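Local atomic coordinates of short-chain dehydrogenase/reductase SDR (PDB entry 5IG2), a protein that binds NAD and is probably an oxidoreductase of the short-chain dehydrogenase/reductase family, acting on CH-OH groups of its substrates. Residues D71-D83 and G120-F133. Residues are numbered along the deposited sequence; the frame is centred on the assembly and turned at random.
Sequences DVSNGAQVQALAD and GVNVMGVAHGVRVF. With NAD (nicotinamide-adenine-dinucleotide), chain F.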
ATOM      1  N   ASP B  71     -14.510 -31.509 -44.768  1.00 14.44           N
ATOM      2  CA  ASP B  71     -15.079 -32.665 -44.076  1.00 17.14           C
ATOM      3  C   ASP B  71     -14.302 -33.877 -44.585  1.00 15.18           C
ATOM      4  O   ASP B  71     -14.516 -34.331 -45.709  1.00 15.02           O
ATOM      5  CB  ASP B  71     -16.582 -32.759 -44.343  1.00 17.34           C
ATOM      6  CG  ASP B  71     -17.220 -34.030 -43.787  1.00 21.01           C
ATOM      7  OD1 ASP B  71     -16.575 -34.779 -43.019  1.00 20.29           O
ATOM      8  OD2 ASP B  71     -18.392 -34.285 -44.133  1.00 24.71           O
ATOM      9  N   VAL B  72     -13.379 -34.391 -43.761  1.00 13.85           N
ATOM     10  CA  VAL B  72     -12.458 -35.424 -44.234  1.00 16.00           C
ATOM     11  C   VAL B  72     -13.169 -36.731 -44.538  1.00 16.27           C
ATOM     12  O   VAL B  72     -12.610 -37.573 -45.254  1.00 15.52           O
ATOM     13  CB  VAL B  72     -11.304 -35.702 -43.239  1.00 17.01           C
ATOM     14  CG1 VAL B  72     -10.417 -34.455 -43.042  1.00 16.10           C
ATOM     15  CG2 VAL B  72     -11.828 -36.259 -41.901  1.00 13.08           C
ATOM     16  N   SER B  73     -14.380 -36.936 -44.006  1.00 15.21           N
ATOM     17  CA  SER B  73     -15.158 -38.122 -44.359  1.00 17.41           C
ATOM     18  C   SER B  73     -15.653 -38.081 -45.797  1.00 18.02           C
ATOM     19  O   SER B  73     -16.138 -39.102 -46.299  1.00 18.30           O
ATOM     20  CB  SER B  73     -16.362 -38.280 -43.420  1.00 19.43           C
ATOM     21  OG  SER B  73     -17.389 -37.338 -43.720  1.00 17.69           O
ATOM     22  N   ASN B  74     -15.540 -36.935 -46.461  1.00 15.39           N
ATOM     23  CA  ASN B  74     -16.053 -36.739 -47.812  1.00 18.44           C
ATOM     24  C   ASN B  74     -14.893 -36.792 -48.803  1.00 21.16           C
ATOM     25  O   ASN B  74     -14.058 -35.880 -48.835  1.00 18.78           O
ATOM     26  CB  ASN B  74     -16.787 -35.406 -47.913  1.00 17.90           C
ATOM     27  CG  ASN B  74     -17.364 -35.178 -49.279  1.00 22.54           C
ATOM     28  OD1 ASN B  74     -16.634 -34.953 -50.237  1.00 26.00           O
ATOM     29  ND2 ASN B  74     -18.678 -35.250 -49.384  1.00 29.04           N
ATOM     30  N   GLY B  75     -14.869 -37.838 -49.635  1.00 21.27           N
ATOM     31  CA  GLY B  75     -13.744 -38.028 -50.542  1.00 17.70           C
ATOM     32  C   GLY B  75     -13.505 -36.840 -51.452  1.00 21.41           C
ATOM     33  O   GLY B  75     -12.361 -36.441 -51.684  1.00 20.59           O
ATOM     34  N   ALA B  76     -14.583 -36.249 -51.971  1.00 19.48           N
ATOM     35  CA  ALA B  76     -14.432 -35.110 -52.869  1.00 23.69           C
ATOM     36  C   ALA B  76     -13.778 -33.929 -52.162  1.00 23.85           C
ATOM     37  O   ALA B  76     -12.980 -33.200 -52.763  1.00 22.32           O
ATOM     38  CB  ALA B  76     -15.790 -34.707 -53.437  1.00 21.20           C
ATOM     39  N   GLN B  77     -14.092 -33.726 -50.882  1.00 19.13           N
ATOM     40  CA  GLN B  77     -13.518 -32.585 -50.178  1.00 18.86           C
ATOM     41  C   GLN B  77     -12.054 -32.815 -49.850  1.00 18.62           C
ATOM     42  O   GLN B  77     -11.262 -31.868 -49.857  1.00 23.12           O
ATOM     43  CB  GLN B  77     -14.312 -32.281 -48.909  1.00 16.58           C
ATOM     44  CG  GLN B  77     -15.730 -31.830 -49.201  1.00 18.87           C
ATOM     45  CD  GLN B  77     -16.414 -31.257 -47.978  1.00 25.67           C
ATOM     46  OE1 GLN B  77     -15.757 -30.790 -47.050  1.00 26.23           O
ATOM     47  NE2 GLN B  77     -17.740 -31.283 -47.971  1.00 29.42           N
ATOM     48  N   VAL B  78     -11.672 -34.057 -49.561  1.00 16.49           N
ATOM     49  CA  VAL B  78     -10.255 -34.344 -49.385  1.00 18.76           C
ATOM     50  C   VAL B  78      -9.506 -34.089 -50.686  1.00 19.00           C
ATOM     51  O   VAL B  78      -8.420 -33.500 -50.688  1.00 19.26           O
ATOM     52  CB  VAL B  78     -10.069 -35.786 -48.882  1.00 15.81           C
ATOM     53  CG1 VAL B  78      -8.583 -36.121 -48.768  1.00 14.22           C
ATOM     54  CG2 VAL B  78     -10.797 -35.960 -47.560  1.00 13.73           C
ATOM     55  N   GLN B  79     -10.081 -34.511 -51.817  1.00 16.86           N
ATOM     56  CA  GLN B  79      -9.478 -34.195 -53.108  1.00 19.48           C
ATOM     57  C   GLN B  79      -9.375 -32.684 -53.309  1.00 24.41           C
ATOM     58  O   GLN B  79      -8.369 -32.189 -53.829  1.00 21.69           O
ATOM     59  CB  GLN B  79     -10.285 -34.828 -54.240  1.00 19.94           C
ATOM     60  CG  GLN B  79      -9.693 -34.578 -55.620  1.00 22.73           C
ATOM     61  CD  GLN B  79      -8.337 -35.242 -55.819  1.00 31.23           C
ATOM     62  OE1 GLN B  79      -8.215 -36.471 -55.756  1.00 32.25           O
ATOM     63  NE2 GLN B  79      -7.310 -34.429 -56.073  1.00 30.29           N
ATOM     64  N   ALA B  80     -10.403 -31.936 -52.894  1.00 20.63           N
ATOM     65  CA  ALA B  80     -10.359 -30.485 -53.028  1.00 19.02           C
ATOM     66  C   ALA B  80      -9.262 -29.883 -52.159  1.00 20.18           C
ATOM     67  O   ALA B  80      -8.648 -28.878 -52.538  1.00 19.69           O
ATOM     68  CB  ALA B  80     -11.720 -29.886 -52.671  1.00 19.75           C
ATOM     69  N   LEU B  81      -9.002 -30.494 -51.000  1.00 16.82           N
ATOM     70  CA  LEU B  81      -7.934 -30.035 -50.122  1.00 14.86           C
ATOM     71  C   LEU B  81      -6.566 -30.209 -50.777  1.00 17.18           C
ATOM     72  O   LEU B  81      -5.713 -29.316 -50.690  1.00 18.10           O
ATOM     73  CB  LEU B  81      -8.008 -30.790 -48.793  1.00 13.61           C
ATOM     74  CG  LEU B  81      -6.912 -30.495 -47.769  1.00 13.10           C
ATOM     75  CD1 LEU B  81      -7.008 -29.045 -47.292  1.00 14.39           C
ATOM     76  CD2 LEU B  81      -6.973 -31.479 -46.602  1.00 12.49           C
ATOM     77  N   ALA B  82      -6.333 -31.355 -51.428  1.00 16.17           N
ATOM     78  CA  ALA B  82      -5.094 -31.539 -52.172  1.00 16.15           C
ATOM     79  C   ALA B  82      -4.975 -30.512 -53.288  1.00 20.70           C
ATOM     80  O   ALA B  82      -3.899 -29.941 -53.500  1.00 24.25           O
ATOM     81  CB  ALA B  82      -5.016 -32.952 -52.745  1.00 17.01           C
ATOM     82  N   ASP B  83      -6.072 -30.256 -54.009  1.00 19.02           N
ATOM     83  CA  ASP B  83      -6.037 -29.271 -55.091  1.00 20.50           C
ATOM     84  C   ASP B  83      -5.687 -27.882 -54.566  1.00 21.84           C
ATOM     85  O   ASP B  83      -4.915 -27.146 -55.195  1.00 22.19           O
ATOM     86  CB  ASP B  83      -7.377 -29.225 -55.826  1.00 22.15           C
ATOM     87  CG  ASP B  83      -7.748 -30.554 -56.479  1.00 32.44           C
ATOM     88  OD1 ASP B  83      -6.868 -31.432 -56.648  1.00 36.82           O
ATOM     89  OD2 ASP B  83      -8.934 -30.714 -56.838  1.00 35.84           O
ATOM     90  N   GLY B 120     -16.595 -42.831 -40.400  1.00 15.41           N
ATOM     91  CA  GLY B 120     -16.444 -41.906 -41.509  1.00 13.62           C
ATOM     92  C   GLY B 120     -15.295 -40.937 -41.302  1.00 15.65           C
ATOM     93  O   GLY B 120     -14.537 -40.648 -42.232  1.00 16.62           O
ATOM     94  N   VAL B 121     -15.143 -40.425 -40.083  1.00 13.31           N
ATOM     95  CA  VAL B 121     -14.036 -39.510 -39.823  1.00 12.09           C
ATOM     96  C   VAL B 121     -12.751 -40.281 -39.572  1.00 12.30           C
ATOM     97  O   VAL B 121     -11.722 -40.031 -40.216  1.00 12.70           O
ATOM     98  CB  VAL B 121     -14.357 -38.582 -38.637  1.00 12.58           C
ATOM     99  CG1 VAL B 121     -13.210 -37.575 -38.436  1.00 10.78           C
ATOM    100  CG2 VAL B 121     -15.718 -37.887 -38.842  1.00 10.10           C
ATOM    101  N   ASN B 122     -12.796 -41.226 -38.626  1.00 12.76           N
ATOM    102  CA  ASN B 122     -11.582 -41.830 -38.088  1.00 12.42           C
ATOM    103  C   ASN B 122     -10.940 -42.818 -39.047  1.00 13.15           C
ATOM    104  O   ASN B 122      -9.713 -42.962 -39.045  1.00 14.64           O
ATOM    105  CB  ASN B 122     -11.886 -42.547 -36.769  1.00 13.53           C
ATOM    106  CG  ASN B 122     -12.240 -41.593 -35.647  1.00 13.92           C
ATOM    107  OD1 ASN B 122     -12.469 -40.407 -35.877  1.00 12.07           O
ATOM    108  ND2 ASN B 122     -12.275 -42.110 -34.412  1.00 12.63           N
ATOM    109  N   VAL B 123     -11.733 -43.513 -39.857  1.00 12.07           N
ATOM    110  CA  VAL B 123     -11.173 -44.466 -40.807  1.00 14.33           C
ATOM    111  C   VAL B 123     -11.206 -43.886 -42.219  1.00 17.04           C
ATOM    112  O   VAL B 123     -10.161 -43.748 -42.865  1.00 15.66           O
ATOM    113  CB  VAL B 123     -11.909 -45.813 -40.741  1.00 12.61           C
ATOM    114  CG1 VAL B 123     -11.377 -46.754 -41.833  1.00 13.96           C
ATOM    115  CG2 VAL B 123     -11.748 -46.419 -39.343  1.00 10.52           C
ATOM    116  N   MET B 124     -12.400 -43.542 -42.709  1.00 13.63           N
ATOM    117  CA  MET B 124     -12.516 -43.067 -44.083  1.00 15.51           C
ATOM    118  C   MET B 124     -11.739 -41.773 -44.306  1.00 15.21           C
ATOM    119  O   MET B 124     -11.184 -41.560 -45.392  1.00 17.35           O
ATOM    120  CB  MET B 124     -13.987 -42.889 -44.449  1.00 18.64           C
ATOM    121  CG  MET B 124     -14.740 -44.209 -44.464  1.00 27.58           C
ATOM    122  SD  MET B 124     -13.900 -45.476 -45.473  1.00 33.44           S
ATOM    123  CE  MET B 124     -14.566 -46.975 -44.738  1.00 34.05           C
ATOM    124  N   GLY B 125     -11.696 -40.887 -43.307  1.00 15.76           N
ATOM    125  CA  GLY B 125     -10.900 -39.674 -43.459  1.00 12.31           C
ATOM    126  C   GLY B 125      -9.432 -39.986 -43.691  1.00 14.69           C
ATOM    127  O   GLY B 125      -8.789 -39.402 -44.565  1.00 14.45           O
ATOM    128  N   VAL B 126      -8.891 -40.930 -42.922  1.00 12.50           N
ATOM    129  CA  VAL B 126      -7.514 -41.368 -43.129  1.00 11.94           C
ATOM    130  C   VAL B 126      -7.376 -42.043 -44.485  1.00 13.94           C
ATOM    131  O   VAL B 126      -6.396 -41.824 -45.209  1.00 15.29           O
ATOM    132  CB  VAL B 126      -7.085 -42.310 -41.988  1.00 13.74           C
ATOM    133  CG1 VAL B 126      -5.742 -42.968 -42.316  1.00 12.62           C
ATOM    134  CG2 VAL B 126      -7.020 -41.540 -40.676  1.00 14.03           C
ATOM    135  N   ALA B 127      -8.354 -42.880 -44.845  1.00 16.59           N
ATOM    136  CA  ALA B 127      -8.319 -43.587 -46.119  1.00 16.15           C
ATOM    137  C   ALA B 127      -8.299 -42.608 -47.284  1.00 15.98           C
ATOM    138  O   ALA B 127      -7.478 -42.738 -48.200  1.00 15.12           O
ATOM    139  CB  ALA B 127      -9.513 -44.542 -46.234  1.00 14.24           C
ATOM    140  N   HIS B 128      -9.196 -41.613 -47.265  1.00 13.15           N
ATOM    141  CA  HIS B 128      -9.194 -40.617 -48.331  1.00 13.57           C
ATOM    142  C   HIS B 128      -7.864 -39.875 -48.373  1.00 15.66           C
ATOM    143  O   HIS B 128      -7.329 -39.606 -49.455  1.00 18.01           O
ATOM    144  CB  HIS B 128     -10.329 -39.615 -48.144  1.00 15.01           C
ATOM    145  CG  HIS B 128     -11.701 -40.192 -48.278  1.00 19.73           C
ATOM    146  ND1 HIS B 128     -12.041 -41.101 -49.256  1.00 22.99           N
ATOM    147  CD2 HIS B 128     -12.837 -39.947 -47.580  1.00 20.81           C
ATOM    148  CE1 HIS B 128     -13.322 -41.409 -49.140  1.00 25.35           C
ATOM    149  NE2 HIS B 128     -13.831 -40.717 -48.137  1.00 22.07           N
ATOM    150  N   GLY B 129      -7.329 -39.521 -47.199  1.00 14.41           N
ATOM    151  CA  GLY B 129      -6.044 -38.839 -47.153  1.00 15.48           C
ATOM    152  C   GLY B 129      -4.950 -39.637 -47.838  1.00 16.87           C
ATOM    153  O   GLY B 129      -4.242 -39.130 -48.708  1.00 17.43           O
ATOM    154  N   VAL B 130      -4.828 -40.914 -47.480  1.00 14.58           N
ATOM    155  CA  VAL B 130      -3.821 -41.769 -48.102  1.00 13.28           C
ATOM    156  C   VAL B 130      -4.075 -41.897 -49.598  1.00 18.18           C
ATOM    157  O   VAL B 130      -3.163 -41.724 -50.419  1.00 18.11           O
ATOM    158  CB  VAL B 130      -3.804 -43.144 -47.417  1.00 13.77           C
ATOM    159  CG1 VAL B 130      -2.995 -44.156 -48.251  1.00 16.55           C
ATOM    160  CG2 VAL B 130      -3.261 -43.004 -45.998  1.00 14.77           C
ATOM    161  N   ARG B 131      -5.322 -42.193 -49.973  1.00 19.09           N
ATOM    162  CA  ARG B 131      -5.654 -42.414 -51.381  1.00 19.94           C
ATOM    163  C   ARG B 131      -5.372 -41.181 -52.232  1.00 19.34           C
ATOM    164  O   ARG B 131      -4.875 -41.294 -53.358  1.00 19.61           O
ATOM    165  CB  ARG B 131      -7.126 -42.821 -51.511  1.00 19.75           C
ATOM    166  CG  ARG B 131      -7.599 -43.003 -52.939  1.00 20.20           C
ATOM    167  CD  ARG B 131      -9.059 -43.423 -52.980  1.00 19.58           C
ATOM    168  NE  ARG B 131      -9.919 -42.498 -52.255  1.00 18.69           N
ATOM    169  CZ  ARG B 131     -10.337 -41.334 -52.739  1.00 19.34           C
ATOM    170  NH1 ARG B 131      -9.958 -40.949 -53.956  1.00 20.21           N
ATOM    171  NH2 ARG B 131     -11.122 -40.552 -52.006  1.00 18.85           N
ATOM    172  N   VAL B 132      -5.684 -39.998 -51.713  1.00 18.40           N
ATOM    173  CA  VAL B 132      -5.530 -38.781 -52.499  1.00 21.10           C
ATOM    174  C   VAL B 132      -4.076 -38.326 -52.532  1.00 18.90           C
ATOM    175  O   VAL B 132      -3.543 -37.977 -53.592  1.00 19.43           O
ATOM    176  CB  VAL B 132      -6.454 -37.678 -51.953  1.00 20.58           C
ATOM    177  CG1 VAL B 132      -6.071 -36.333 -52.546  1.00 16.60           C
ATOM    178  CG2 VAL B 132      -7.921 -38.021 -52.269  1.00 20.35           C
ATOM    179  N   PHE B 133      -3.407 -38.326 -51.383  1.00 16.23           N
ATOM    180  CA  PHE B 133      -2.112 -37.660 -51.291  1.00 19.07           C
ATOM    181  C   PHE B 133      -0.928 -38.581 -51.564  1.00 19.11           C
ATOM    182  O   PHE B 133       0.110 -38.104 -52.048  1.00 20.92           O
ATOM    183  CB  PHE B 133      -1.943 -37.018 -49.909  1.00 18.03           C
ATOM    184  CG  PHE B 133      -2.768 -35.780 -49.707  1.00 17.38           C
ATOM    185  CD1 PHE B 133      -2.274 -34.538 -50.069  1.00 16.74           C
ATOM    186  CD2 PHE B 133      -4.036 -35.858 -49.145  1.00 17.82           C
ATOM    187  CE1 PHE B 133      -3.033 -33.392 -49.869  1.00 18.76           C
ATOM    188  CE2 PHE B 133      -4.803 -34.713 -48.952  1.00 15.04           C
ATOM    189  CZ  PHE B 133      -4.300 -33.484 -49.312  1.00 16.45           C
TER
HETATM  190  PA  NAD F 301      -9.853 -32.061 -30.981  1.00 13.13           P
HETATM  191  O1A NAD F 301     -11.323 -32.107 -30.833  1.00 13.39           O
HETATM  192  O2A NAD F 301      -9.184 -30.964 -30.138  1.00 12.48           O
HETATM  193  O5B NAD F 301      -9.370 -31.910 -32.491  1.00 14.29           O
HETATM  194  C5B NAD F 301      -9.925 -32.737 -33.531  1.00 11.74           C
HETATM  195  C4B NAD F 301     -10.384 -31.815 -34.626  1.00  8.74           C
HETATM  196  O4B NAD F 301     -10.921 -32.598 -35.715  1.00 14.11           O
HETATM  197  C3B NAD F 301     -11.473 -30.802 -34.231  1.00 13.20           C
HETATM  198  O3B NAD F 301     -11.069 -29.467 -34.510  1.00 12.03           O
HETATM  199  C2B NAD F 301     -12.675 -31.203 -35.103  1.00 14.67           C
HETATM  200  O2B NAD F 301     -13.437 -30.081 -35.531  1.00 14.54           O
HETATM  201  C1B NAD F 301     -11.977 -31.858 -36.286  1.00 12.91           C
HETATM  202  N9A NAD F 301     -12.823 -32.756 -37.060  1.00 11.50           N
HETATM  203  C8A NAD F 301     -13.759 -33.638 -36.586  1.00 12.09           C
HETATM  204  N7A NAD F 301     -14.456 -34.233 -37.524  1.00 14.41           N
HETATM  205  C5A NAD F 301     -13.939 -33.710 -38.699  1.00 12.36           C
HETATM  206  C6A NAD F 301     -14.258 -33.925 -40.052  1.00 14.18           C
HETATM  207  N6A NAD F 301     -15.275 -34.688 -40.463  1.00 15.25           N
HETATM  208  N1A NAD F 301     -13.521 -33.277 -40.982  1.00 13.34           N
HETATM  209  C2A NAD F 301     -12.546 -32.457 -40.572  1.00 13.72           C
HETATM  210  N3A NAD F 301     -12.171 -32.153 -39.324  1.00 13.17           N
HETATM  211  C4A NAD F 301     -12.917 -32.814 -38.429  1.00 11.34           C
HETATM  212  O3  NAD F 301      -9.232 -33.466 -30.576  1.00 12.47           O
HETATM  213  PN  NAD F 301      -7.754 -34.060 -30.707  1.00 12.45           P
HETATM  214  O1N NAD F 301      -6.801 -32.983 -31.078  1.00 10.03           O
HETATM  215  O2N NAD F 301      -7.506 -34.850 -29.480  1.00 12.27           O
HETATM  216  O5D NAD F 301      -7.984 -35.054 -31.929  1.00 11.30           O
HETATM  217  C5D NAD F 301      -6.947 -35.306 -32.902  1.00  8.90           C
HETATM  218  C4D NAD F 301      -6.779 -36.799 -33.033  1.00 11.13           C
HETATM  219  O4D NAD F 301      -6.135 -37.340 -31.854  1.00 12.40           O
HETATM  220  C3D NAD F 301      -8.076 -37.598 -33.217  1.00 11.50           C
HETATM  221  O3D NAD F 301      -7.893 -38.574 -34.236  1.00 12.02           O
HETATM  222  C2D NAD F 301      -8.245 -38.290 -31.863  1.00 10.87           C
HETATM  223  O2D NAD F 301      -8.987 -39.495 -32.000  1.00 10.46           O
HETATM  224  C1D NAD F 301      -6.782 -38.535 -31.522  1.00 11.72           C
HETATM  225  N1N NAD F 301      -6.458 -38.872 -30.053  1.00 13.12           N
HETATM  226  C2N NAD F 301      -6.764 -37.974 -29.099  1.00 11.09           C
HETATM  227  C3N NAD F 301      -6.446 -38.233 -27.778  1.00 10.77           C
HETATM  228  C7N NAD F 301      -6.609 -37.226 -26.682  1.00 11.17           C
HETATM  229  O7N NAD F 301      -6.628 -37.612 -25.503  1.00 11.71           O
HETATM  230  N7N NAD F 301      -6.844 -35.969 -27.021  1.00 12.35           N
HETATM  231  C4N NAD F 301      -5.801 -39.425 -27.470  1.00 12.65           C
HETATM  232  C5N NAD F 301      -5.484 -40.321 -28.476  1.00 15.31           C
HETATM  233  C6N NAD F 301      -5.828 -40.030 -29.772  1.00 14.82           C
HETATM  234  O   HOH W   1     -10.440 -38.424 -55.418  1.00 33.23           O
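Gly75 CA sits squarely over the centre of one face of the His128 ring, 3.5 Å from its centroid, a CH-pi contact at the first turn of helix 75-83. At the ring edge, His128 NE2 gives a weak, bent hydrogen bond to Ser73 O (3.4 Å), and CD2 comes to 3.3 Å from Val72 O. That oxygen receives a CA-H...O contact from Gly125 CA at 3.2 Å.

Val78 is a knob in a hole of His128, Gly129, Val132 and Phe133. Its CG1, anti to the backbone N (chi1 177°), rests against the His128 carbonyl and meets Val132 CG2 and Phe133 CE2, while CG2 rests on His128 CB. Ala82 CB packs on Val132 CG1 and on Phe133 CE1, both at 3.5 Å. On the far side of Val132, a water donates to Gln79 OE1 and accepts from Arg131 NH1.

At the other end Val72 N donates a nearly straight bond (170°) to NAD N1A, and Asp71 OD1 accepts from N6A. Val72 CG2 and Val121 CG1 touch each other and lie against one face of the adenine, lining that side of its pocket.

The axes of segments 75-83 and 120-133 cross at -43°, 9.3 Å apart at their closest. Both helices pack on one side of the parallel Rossmann sheet, where Leu81 and Phe133 meet Val18 of strand 16-20. Helix 162-185 borders helix 112-140, and a second subunit packs on Met124, Ala127 and Arg131.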